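Local structure of myosin-I heavy chain (Dictyostelium discoideum, 5EJY) at residues V189-S194 / R199-R204. The protein is an unconventional class VII myosin, an actin-based motor with ATPase activity that takes part in adhesion and the early steps of phagocytosis. Residues are numbered along the deposited sequence; the frame is centred on the assembly and turned at random.
Sequences VTELES and RPIFVR
Ser194 and Arg199 meet through their backbones: Arg199 N donates to Ser194 O (3.0 Å) and ties the last turn of helix 189-196 to the loop leading into strand 201-207. Serine is small enough for its CB to pack on Ile201 CG1 (3.8 Å) while its OG stays polar. Set beside its own backbone N (chi1 -66°), OG makes a weak hydrogen bond to Pro200 O (3.2 Å), whose proton could go instead to a water 2.7 Å from OG; that water donates to Thr190 O and weakly accepts from Arg199 NH2.

The Arg199 side chain, extended from CG to NE, is long enough to lay one guanidinium face over Ser194 CA, while NH1 forms a salt bridge with Glu197.

Apolar packing falls to Ile201, whose CD1 lies 4.0 Å from Glu191 CG; Ile217 and Leu268, also touching it, suit a branched apolar residue. Cutting Ile201 back to an alanine is likely to strip the Glu191 methylenes and Ser194 CB of their apolar cover. Glu191, extended with CG anti to its N (chi1 180°), offers those methylenes while its carboxylate reaches Arg183 and Ser219.

The contact joins the MyTH4 part of the chain to the first strand of the ubiquitin-like FERM lobe; its chemistry implies a modest, mixed junction, apolar where Ile201 lies against Glu191 and Ser194 CB, polar where OG, Thr190 O and Arg199 NH2 share a water.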
ATOM      1  N   VAL A 189       7.762   3.339 -12.723  1.00 26.01           N
ATOM      2  CA  VAL A 189       8.777   2.696 -13.558  1.00 29.21           C
ATOM      3  C   VAL A 189       9.226   1.335 -13.014  1.00 28.52           C
ATOM      4  O   VAL A 189       9.457   0.393 -13.773  1.00 25.68           O
ATOM      5  CB  VAL A 189      10.014   3.595 -13.749  1.00 31.25           C
ATOM      6  CG1 VAL A 189      11.133   2.812 -14.456  1.00 31.77           C
ATOM      7  CG2 VAL A 189       9.641   4.836 -14.532  1.00 32.39           C
ATOM      8  N   THR A 190       9.358   1.220 -11.699  1.00 27.31           N
ATOM      9  CA  THR A 190       9.799  -0.046 -11.121  1.00 32.22           C
ATOM     10  C   THR A 190       8.803  -1.166 -11.416  1.00 30.83           C
ATOM     11  O   THR A 190       9.188  -2.297 -11.725  1.00 25.83           O
ATOM     12  CB  THR A 190      10.004   0.057  -9.608  1.00 32.67           C
ATOM     13  OG1 THR A 190      10.899   1.134  -9.331  1.00 43.97           O
ATOM     14  CG2 THR A 190      10.607  -1.231  -9.080  1.00 39.19           C
ATOM     15  N   GLU A 191       7.518  -0.850 -11.319  1.00 24.04           N
ATOM     16  CA  GLU A 191       6.493  -1.843 -11.612  1.00 23.61           C
ATOM     17  C   GLU A 191       6.474  -2.212 -13.099  1.00 20.27           C
ATOM     18  O   GLU A 191       6.363  -3.389 -13.455  1.00 21.77           O
ATOM     19  CB  GLU A 191       5.118  -1.333 -11.151  1.00 19.84           C
ATOM     20  CG  GLU A 191       3.970  -2.309 -11.420  1.00 18.79           C
ATOM     21  CD  GLU A 191       2.607  -1.717 -11.076  1.00 18.56           C
ATOM     22  OE1 GLU A 191       2.545  -0.623 -10.453  1.00 18.59           O
ATOM     23  OE2 GLU A 191       1.587  -2.347 -11.417  1.00 22.16           O
ATOM     24  N   LEU A 192       6.577  -1.209 -13.966  1.00 21.26           N
ATOM     25  CA  LEU A 192       6.578  -1.455 -15.410  1.00 22.88           C
ATOM     26  C   LEU A 192       7.740  -2.344 -15.829  1.00 25.06           C
ATOM     27  O   LEU A 192       7.594  -3.200 -16.702  1.00 25.03           O
ATOM     28  CB  LEU A 192       6.615  -0.134 -16.198  1.00 21.10           C
ATOM     29  CG  LEU A 192       5.347   0.722 -16.127  1.00 26.61           C
ATOM     30  CD1 LEU A 192       5.605   2.093 -16.702  1.00 22.82           C
ATOM     31  CD2 LEU A 192       4.204   0.035 -16.871  1.00 23.78           C
ATOM     32  N   GLU A 193       8.896  -2.143 -15.205  1.00 26.56           N
ATOM     33  CA  GLU A 193      10.057  -2.997 -15.477  1.00 26.84           C
ATOM     34  C   GLU A 193       9.763  -4.465 -15.186  1.00 30.49           C
ATOM     35  O   GLU A 193      10.067  -5.338 -15.999  1.00 31.64           O
ATOM     36  CB  GLU A 193      11.285  -2.496 -14.708  1.00 32.42           C
ATOM     37  CG  GLU A 193      11.805  -1.174 -15.253  1.00 33.48           C
ATOM     38  CD  GLU A 193      12.929  -0.569 -14.429  1.00 49.51           C
ATOM     39  OE1 GLU A 193      12.903  -0.692 -13.182  1.00 50.00           O
ATOM     40  OE2 GLU A 193      13.838   0.042 -15.036  1.00 56.37           O
ATOM     41  N   SER A 194       9.155  -4.735 -14.036  1.00 24.61           N
ATOM     42  CA  SER A 194       8.722  -6.089 -13.688  1.00 27.75           C
ATOM     43  C   SER A 194       7.668  -6.645 -14.648  1.00 26.89           C
ATOM     44  O   SER A 194       7.768  -7.784 -15.108  1.00 26.21           O
ATOM     45  CB  SER A 194       8.168  -6.119 -12.259  1.00 26.47           C
ATOM     46  OG  SER A 194       9.191  -5.854 -11.317  1.00 30.97           O
ATOM     47  N   ARG A 199       7.680 -10.691 -14.499  1.00 25.83           N
ATOM     48  CA  ARG A 199       8.067 -11.141 -13.167  1.00 27.47           C
ATOM     49  C   ARG A 199       7.330 -10.339 -12.090  1.00 25.76           C
ATOM     50  O   ARG A 199       6.714  -9.331 -12.396  1.00 22.79           O
ATOM     51  CB  ARG A 199       9.571 -11.024 -12.981  1.00 31.62           C
ATOM     52  CG  ARG A 199      10.086  -9.605 -13.009  1.00 35.80           C
ATOM     53  CD  ARG A 199      11.545  -9.559 -12.584  1.00 44.23           C
ATOM     54  NE  ARG A 199      11.946  -8.209 -12.191  1.00 51.01           N
ATOM     55  CZ  ARG A 199      12.565  -7.359 -13.001  1.00 52.37           C
ATOM     56  NH1 ARG A 199      12.858  -7.731 -14.240  1.00 53.01           N
ATOM     57  NH2 ARG A 199      12.893  -6.145 -12.576  1.00 48.94           N
ATOM     58  N   PRO A 200       7.382 -10.806 -10.835  1.00 27.94           N
ATOM     59  CA  PRO A 200       6.786 -10.096  -9.694  1.00 26.17           C
ATOM     60  C   PRO A 200       7.522  -8.807  -9.373  1.00 27.41           C
ATOM     61  O   PRO A 200       8.684  -8.652  -9.750  1.00 26.77           O
ATOM     62  CB  PRO A 200       6.964 -11.083  -8.532  1.00 26.72           C
ATOM     63  CG  PRO A 200       7.197 -12.422  -9.182  1.00 31.29           C
ATOM     64  CD  PRO A 200       7.937 -12.114 -10.441  1.00 30.49           C
ATOM     65  N   ILE A 201       6.846  -7.878  -8.699  1.00 21.09           N
ATOM     66  CA  ILE A 201       7.509  -6.706  -8.163  1.00 23.25           C
ATOM     67  C   ILE A 201       8.039  -7.126  -6.797  1.00 23.70           C
ATOM     68  O   ILE A 201       7.312  -7.748  -6.024  1.00 22.99           O
ATOM     69  CB  ILE A 201       6.525  -5.514  -7.988  1.00 21.62           C
ATOM     70  CG1 ILE A 201       6.034  -5.012  -9.350  1.00 24.17           C
ATOM     71  CG2 ILE A 201       7.198  -4.372  -7.260  1.00 23.74           C
ATOM     72  CD1 ILE A 201       4.935  -5.861  -9.972  1.00 24.29           C
ATOM     73  N   PHE A 202       9.305  -6.827  -6.517  1.00 21.72           N
ATOM     74  CA  PHE A 202       9.872  -7.093  -5.198  1.00 24.79           C
ATOM     75  C   PHE A 202       9.773  -5.843  -4.318  1.00 26.14           C
ATOM     76  O   PHE A 202      10.240  -4.769  -4.703  1.00 27.28           O
ATOM     77  CB  PHE A 202      11.338  -7.549  -5.308  1.00 27.72           C
ATOM     78  CG  PHE A 202      11.942  -7.941  -3.989  1.00 27.29           C
ATOM     79  CD1 PHE A 202      11.509  -9.082  -3.331  1.00 28.14           C
ATOM     80  CD2 PHE A 202      12.928  -7.161  -3.401  1.00 29.87           C
ATOM     81  CE1 PHE A 202      12.059  -9.449  -2.111  1.00 29.27           C
ATOM     82  CE2 PHE A 202      13.479  -7.520  -2.188  1.00 31.73           C
ATOM     83  CZ  PHE A 202      13.043  -8.660  -1.539  1.00 31.27           C
ATOM     84  N   VAL A 203       9.125  -5.965  -3.162  1.00 23.93           N
ATOM     85  CA  VAL A 203       9.064  -4.849  -2.220  1.00 25.47           C
ATOM     86  C   VAL A 203       9.683  -5.242  -0.896  1.00 29.05           C
ATOM     87  O   VAL A 203       9.618  -6.395  -0.492  1.00 26.40           O
ATOM     88  CB  VAL A 203       7.620  -4.329  -1.958  1.00 26.88           C
ATOM     89  CG1 VAL A 203       7.022  -3.757  -3.226  1.00 24.94           C
ATOM     90  CG2 VAL A 203       6.731  -5.430  -1.383  1.00 24.84           C
ATOM     91  N   ARG A 204      10.279  -4.263  -0.227  1.00 23.66           N
ATOM     92  CA  ARG A 204      10.877  -4.472   1.072  1.00 25.78           C
ATOM     93  C   ARG A 204       9.980  -3.889   2.145  1.00 25.18           C
ATOM     94  O   ARG A 204       9.564  -2.732   2.052  1.00 27.10           O
ATOM     95  CB  ARG A 204      12.246  -3.799   1.108  1.00 31.47           C
ATOM     96  CG  ARG A 204      13.250  -4.420   0.133  1.00 35.69           C
ATOM     97  CD  ARG A 204      14.280  -3.375  -0.331  1.00 43.82           C
ATOM     98  NE  ARG A 204      15.076  -3.848  -1.464  1.00 45.20           N
ATOM     99  CZ  ARG A 204      16.143  -4.628  -1.341  1.00 48.26           C
ATOM    100  NH1 ARG A 204      16.532  -5.022  -0.137  1.00 45.58           N
ATOM    101  NH2 ARG A 204      16.819  -5.015  -2.416  1.00 50.80           N
TER
HETATM  102  O   HOH W   1      11.122  -4.091 -10.749  1.00 41.72           O